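Local structure of LanC-like protein GCR2 (Arabidopsis thaliana, 3T33) at residues Pro167-Tyr172 against Ala232-Ala237; Ile239-Met244 against Ala295-Lys300. The protein may take part in abscisic acid signalling as a zinc-binding member of the LanC-like family. One frame throughout, in Å; residues are numbered along the deposited sequence.

Contact 1 (Pro167-Tyr172 against Ala232-Ala237); sequences PYELLY and AAHGLA
Glu-169 and His-234 bring a loop and the loop leading into helix 236-244 together with their CA atoms 4.9 Å apart, and the carbonyl of Ala-233 points into the turn of 167-172. Two successive amides share its oxygen: Leu-170 N and Leu-171 N each donate to Ala-233 O over 3.2 Å, the second lying in the carbonyl plane and the first tilted 30° out of it. The Glu-169 side chain folds back, bent at chi2 (62°), and runs alongside that of His-234. Carboxylate and imidazole are nearly coplanar, 20° apart, and OE2 meets the ring at its edge. His-234 ND1 donates to Glu-169 OE2; the modelled 2.4 Å is shorter than such a bond should be, so the exact length is doubtful. Glu-169 OE1 takes the Tyr-172 N-H on its syn lone pair, so each carboxylate oxygen has a partner, which would limit its rotation.

The loops lead into helices 174-188 and 236-244 of the alpha/alpha toroid of the LanC-like family, next to the zinc site: the side chain of Ala-233 comes within about 4 Å of that of Cys-288, a zinc ligand. Gly-235 is the N-cap of helix 236-244.

The side chains of Leu-171 and His-234 cross at about a right angle, with Leu-171 CB 3.6 Å from His-234 CE1, while Leu-171 CD1 packs on Ala-233 CB. The Tyr-172 ring meets that of His-234 rim to rim, and Trp-224 stacks on the imidazole.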
loop_
_atom_site.group_PDB
_atom_site.type_symbol
_atom_site.label_atom_id
_atom_site.label_comp_id
_atom_site.label_asym_id
_atom_site.label_seq_id
_atom_site.Cartn_x
_atom_site.Cartn_y
_atom_site.Cartn_z
ATOM N N PRO A 167 20.421 0.954 -2.850
ATOM C CA PRO A 167 19.700 2.115 -3.439
ATOM C C PRO A 167 18.879 2.932 -2.425
ATOM O O PRO A 167 19.001 2.709 -1.226
ATOM C CB PRO A 167 18.807 1.493 -4.499
ATOM C CG PRO A 167 18.744 0.029 -4.186
ATOM C CD PRO A 167 19.913 -0.348 -3.328
ATOM N N TYR A 168 18.055 3.866 -2.899
ATOM C CA TYR A 168 17.298 4.750 -1.980
ATOM C C TYR A 168 15.786 4.495 -1.909
ATOM O O TYR A 168 15.112 5.042 -1.043
ATOM C CB TYR A 168 17.573 6.245 -2.292
ATOM C CG TYR A 168 19.039 6.509 -2.105
ATOM C CD1 TYR A 168 19.520 6.910 -0.872
ATOM C CD2 TYR A 168 19.957 6.233 -3.123
ATOM C CE1 TYR A 168 20.842 7.094 -0.651
ATOM C CE2 TYR A 168 21.338 6.376 -2.882
ATOM C CZ TYR A 168 21.757 6.813 -1.640
ATOM O OH TYR A 168 23.089 7.011 -1.341
ATOM N N GLU A 169 15.284 3.688 -2.820
ATOM C CA GLU A 169 13.899 3.581 -3.029
ATOM C C GLU A 169 13.222 2.588 -2.028
ATOM O O GLU A 169 13.845 2.150 -1.042
ATOM C CB GLU A 169 13.610 3.286 -4.518
ATOM C CG GLU A 169 14.409 2.185 -5.136
ATOM C CD GLU A 169 14.149 0.824 -4.470
ATOM O OE1 GLU A 169 14.726 0.591 -3.398
ATOM O OE2 GLU A 169 13.382 0.005 -5.017
ATOM N N LEU A 170 11.955 2.255 -2.266
ATOM C CA LEU A 170 11.147 1.623 -1.189
ATOM C C LEU A 170 11.292 0.156 -1.232
ATOM O O LEU A 170 11.290 -0.458 -0.212
ATOM C CB LEU A 170 9.633 1.940 -1.303
ATOM C CG LEU A 170 8.699 2.309 -0.128
ATOM C CD1 LEU A 170 7.291 1.684 -0.337
ATOM C CD2 LEU A 170 9.206 2.041 1.207
ATOM N N LEU A 171 11.330 -0.434 -2.405
ATOM C CA LEU A 171 11.377 -1.894 -2.467
ATOM C C LEU A 171 12.723 -2.512 -2.061
ATOM O O LEU A 171 12.748 -3.562 -1.385
ATOM C CB LEU A 171 10.875 -2.385 -3.813
ATOM C CG LEU A 171 9.397 -2.793 -3.821
ATOM C CD1 LEU A 171 8.502 -1.764 -3.254
ATOM C CD2 LEU A 171 8.886 -3.233 -5.158
ATOM N N TYR A 172 13.833 -1.824 -2.359
ATOM C CA TYR A 172 15.217 -2.404 -2.123
ATOM C C TYR A 172 16.179 -1.506 -1.342
ATOM O O TYR A 172 17.131 -1.984 -0.751
ATOM C CB TYR A 172 15.847 -2.946 -3.425
ATOM C CG TYR A 172 15.001 -4.056 -4.076
ATOM C CD1 TYR A 172 14.799 -5.304 -3.439
ATOM C CD2 TYR A 172 14.383 -3.859 -5.300
ATOM C CE1 TYR A 172 14.029 -6.293 -4.022
ATOM C CE2 TYR A 172 13.600 -4.858 -5.888
ATOM C CZ TYR A 172 13.428 -6.048 -5.247
ATOM O OH TYR A 172 12.646 -7.008 -5.839
ATOM N N ALA A 232 5.898 5.191 -6.353
ATOM C CA ALA A 232 5.918 4.773 -4.949
ATOM C C ALA A 232 6.957 3.654 -4.721
ATOM O O ALA A 232 7.723 3.704 -3.795
ATOM C CB ALA A 232 4.493 4.318 -4.537
ATOM N N ALA A 233 6.941 2.634 -5.561
ATOM C CA ALA A 233 7.732 1.456 -5.346
ATOM C C ALA A 233 9.245 1.748 -5.540
ATOM O O ALA A 233 10.034 1.413 -4.666
ATOM C CB ALA A 233 7.257 0.369 -6.249
ATOM N N HIS A 234 9.645 2.438 -6.621
ATOM C CA HIS A 234 11.055 2.644 -6.864
ATOM C C HIS A 234 11.489 4.089 -7.090
ATOM O O HIS A 234 12.683 4.322 -7.421
ATOM C CB HIS A 234 11.549 1.832 -8.072
ATOM C CG HIS A 234 11.418 0.351 -7.925
ATOM N ND1 HIS A 234 12.142 -0.365 -6.998
ATOM C CD2 HIS A 234 10.749 -0.566 -8.677
ATOM C CE1 HIS A 234 11.884 -1.655 -7.145
ATOM N NE2 HIS A 234 11.043 -1.806 -8.163
ATOM N N GLY A 235 10.571 5.047 -6.878
ATOM C CA GLY A 235 10.790 6.416 -7.263
ATOM C C GLY A 235 10.713 7.466 -6.193
ATOM O O GLY A 235 10.782 7.172 -4.996
ATOM N N LEU A 236 10.530 8.705 -6.638
ATOM C CA LEU A 236 10.510 9.875 -5.781
ATOM C C LEU A 236 9.370 9.836 -4.730
ATOM O O LEU A 236 9.587 10.148 -3.550
ATOM C CB LEU A 236 10.378 11.149 -6.666
ATOM C CG LEU A 236 11.463 11.488 -7.724
ATOM C CD1 LEU A 236 11.145 12.812 -8.444
ATOM C CD2 LEU A 236 12.893 11.550 -7.172
ATOM N N ALA A 237 8.171 9.456 -5.174
ATOM C CA ALA A 237 6.979 9.418 -4.304
ATOM C C ALA A 237 7.207 8.631 -3.038
ATOM O O ALA A 237 6.971 9.149 -1.971
ATOM C CB ALA A 237 5.802 8.812 -5.090
#

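Contact 2 (Ile239-Met244 against Ala295-Lys300); sequences IMNVLM and ALTLVK
Asn-241 and Thr-297 mark the closest backbone approach, with CA atoms 5.4 Å apart, where two helical segments run in nearly the same direction, their axes 9.4 Å apart at closest and inclined by 27°. They belong to helices 236-244 and 291-305 of the alpha/alpha toroid of the LanC-like family, and this is a buried helix-helix packing without a hydrogen bond between the two segments.

Thr-297 supplies the central methyl. Its CG2 branch reaches across to the other helix, where it lies 3.9 Å from Asn-241 N and close to Asn-241 CB. The hydroxyl is engaged elsewhere: OG1 is hydrogen-bonded to Gly-293 O, one turn earlier in the chain, and to Tyr-413 OH near the C-terminus. Asn-241 also touches Tyr-413, so this tyrosine meets both helices.

One turn further along, Met-244 extends through CG and SD and then bends at chi3 (-90°). The bend brings CE onto Thr-297, whose side chain that of Met-244 crosses at about a right angle; Met-244 CE lies 3.5 Å from Thr-297 CG2 and 3.6 Å from Thr-297 O. Lys-300 slides past Met-244 in the opposite direction, and its aliphatic part does the packing. The side chains of Lys-300 and Asn-241 cross at about a right angle, Lys-300 CB and CG lying against the amide group, and Lys-300 CG also lies close to Met-244 CB.

Away from this contact, Leu-243 packs on helix 195-212 and Leu-298 on helix 308-324. Beyond the bend at chi2 (70°), the lysine chain passes Met-244 with Lys-300 CE 3.9 Å from Met-244 CB and 3.8 Å from Met-244 O.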
loop_
_atom_site.group_PDB
_atom_site.type_symbol
_atom_site.label_atom_id
_atom_site.label_comp_id
_atom_site.label_asym_id
_atom_site.label_seq_id
_atom_site.Cartn_x
_atom_site.Cartn_y
_atom_site.Cartn_z
ATOM N N ILE A 239 9.987 7.602 -1.647
ATOM C CA ILE A 239 11.001 8.244 -0.795
ATOM C C ILE A 239 10.467 9.448 -0.042
ATOM O O ILE A 239 10.699 9.563 1.152
ATOM C CB ILE A 239 12.254 8.669 -1.637
ATOM C CG1 ILE A 239 12.814 7.414 -2.378
ATOM C CG2 ILE A 239 13.301 9.281 -0.713
ATOM C CD1 ILE A 239 13.929 7.689 -3.417
ATOM N N MET A 240 9.806 10.374 -0.731
ATOM C CA MET A 240 9.218 11.546 -0.053
ATOM C C MET A 240 8.226 11.100 1.024
ATOM O O MET A 240 8.248 11.596 2.168
ATOM C CB MET A 240 8.496 12.420 -1.082
ATOM C CG MET A 240 9.449 12.924 -2.185
ATOM S SD MET A 240 10.945 13.727 -1.556
ATOM C CE MET A 240 12.187 12.601 -2.339
ATOM N N ASN A 241 7.409 10.113 0.648
ATOM C CA ASN A 241 6.401 9.535 1.531
ATOM C C ASN A 241 7.058 9.139 2.830
ATOM O O ASN A 241 6.701 9.670 3.893
ATOM C CB ASN A 241 5.657 8.351 0.890
ATOM C CG ASN A 241 4.545 7.797 1.785
ATOM O OD1 ASN A 241 4.613 6.679 2.293
ATOM N ND2 ASN A 241 3.524 8.563 1.949
ATOM N N VAL A 242 8.085 8.299 2.750
ATOM C CA VAL A 242 8.783 7.887 3.982
ATOM C C VAL A 242 9.335 9.093 4.745
ATOM O O VAL A 242 9.301 9.132 5.982
ATOM C CB VAL A 242 9.954 6.861 3.720
ATOM C CG1 VAL A 242 10.343 6.198 5.018
ATOM C CG2 VAL A 242 9.494 5.749 2.772
ATOM N N LEU A 243 9.886 10.067 4.012
ATOM C CA LEU A 243 10.503 11.180 4.678
ATOM C C LEU A 243 9.465 11.961 5.438
ATOM O O LEU A 243 9.733 12.401 6.543
ATOM C CB LEU A 243 11.269 12.059 3.684
ATOM C CG LEU A 243 12.547 11.413 3.105
ATOM C CD1 LEU A 243 13.069 12.366 2.074
ATOM C CD2 LEU A 243 13.640 11.091 4.204
ATOM N N MET A 244 8.244 12.072 4.904
ATOM C CA MET A 244 7.218 12.852 5.624
ATOM C C MET A 244 6.819 12.232 6.921
ATOM O O MET A 244 6.181 12.879 7.740
ATOM C CB MET A 244 5.994 13.136 4.766
ATOM C CG MET A 244 6.399 13.984 3.557
ATOM S SD MET A 244 5.000 14.438 2.541
ATOM C CE MET A 244 4.957 13.058 1.376
ATOM N N ALA A 295 -0.717 9.678 -5.752
ATOM C CA ALA A 295 -1.867 10.236 -4.967
ATOM C C ALA A 295 -1.749 9.970 -3.468
ATOM O O ALA A 295 -1.919 10.849 -2.628
ATOM C CB ALA A 295 -3.136 9.685 -5.487
ATOM N N LEU A 296 -1.408 8.739 -3.112
ATOM C CA LEU A 296 -1.178 8.371 -1.718
ATOM C C LEU A 296 -0.131 9.259 -1.052
ATOM O O LEU A 296 -0.224 9.630 0.129
ATOM C CB LEU A 296 -0.750 6.915 -1.705
ATOM C CG LEU A 296 -1.668 5.780 -1.258
ATOM C CD1 LEU A 296 -3.177 5.966 -1.539
ATOM C CD2 LEU A 296 -1.123 4.297 -1.604
ATOM N N THR A 297 0.888 9.635 -1.808
ATOM C CA THR A 297 1.935 10.501 -1.272
ATOM C C THR A 297 1.435 11.928 -1.130
ATOM O O THR A 297 1.741 12.597 -0.154
ATOM C CB THR A 297 3.158 10.500 -2.186
ATOM O OG1 THR A 297 3.501 9.148 -2.508
ATOM C CG2 THR A 297 4.320 11.173 -1.529
ATOM N N LEU A 298 0.703 12.426 -2.110
ATOM C CA LEU A 298 0.144 13.803 -1.986
ATOM C C LEU A 298 -0.874 13.850 -0.829
ATOM O O LEU A 298 -0.930 14.806 -0.069
ATOM C CB LEU A 298 -0.473 14.256 -3.297
ATOM C CG LEU A 298 0.630 14.442 -4.351
ATOM C CD1 LEU A 298 0.006 14.728 -5.664
ATOM C CD2 LEU A 298 1.541 15.612 -3.901
ATOM N N VAL A 299 -1.629 12.781 -0.632
ATOM C CA VAL A 299 -2.563 12.796 0.508
ATOM C C VAL A 299 -1.797 13.040 1.754
ATOM O O VAL A 299 -2.219 13.885 2.577
ATOM C CB VAL A 299 -3.439 11.506 0.642
ATOM C CG1 VAL A 299 -4.006 11.350 2.084
ATOM C CG2 VAL A 299 -4.550 11.533 -0.364
ATOM N N LYS A 300 -0.667 12.332 1.905
ATOM C CA LYS A 300 0.206 12.514 3.087
ATOM C C LYS A 300 0.804 13.936 3.105
ATOM O O LYS A 300 0.804 14.622 4.119
ATOM C CB LYS A 300 1.314 11.440 3.128
ATOM C CG LYS A 300 2.342 11.653 4.183
ATOM C CD LYS A 300 1.788 11.427 5.555
ATOM C CE LYS A 300 2.835 11.655 6.551
ATOM N NZ LYS A 300 2.277 11.751 7.952
#

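How the contacts relate
The centres of contacts 1 and 2 lie about 12 Å apart, and helix 236-244 is common to both: contact 1 uses the loop leading into it, up to the N-cap Gly-235, contact 2 its later turns. Both segments of contact 1 precede both segments of contact 2 in the sequence. They also touch directly. Ala-237 O lies 3.4 Å from Thr-297 CG2, and Tyr-168 O is 3.6 Å from Ile-239 CG1. Helix 236-244 thus joins the loop 167-172 to helix 291-305 within the LanC-like fold. Contact 1 lies beside the zinc site, whereas contact 2 is farther from it, its Leu-296 side chain about 12 Å from the zinc ion.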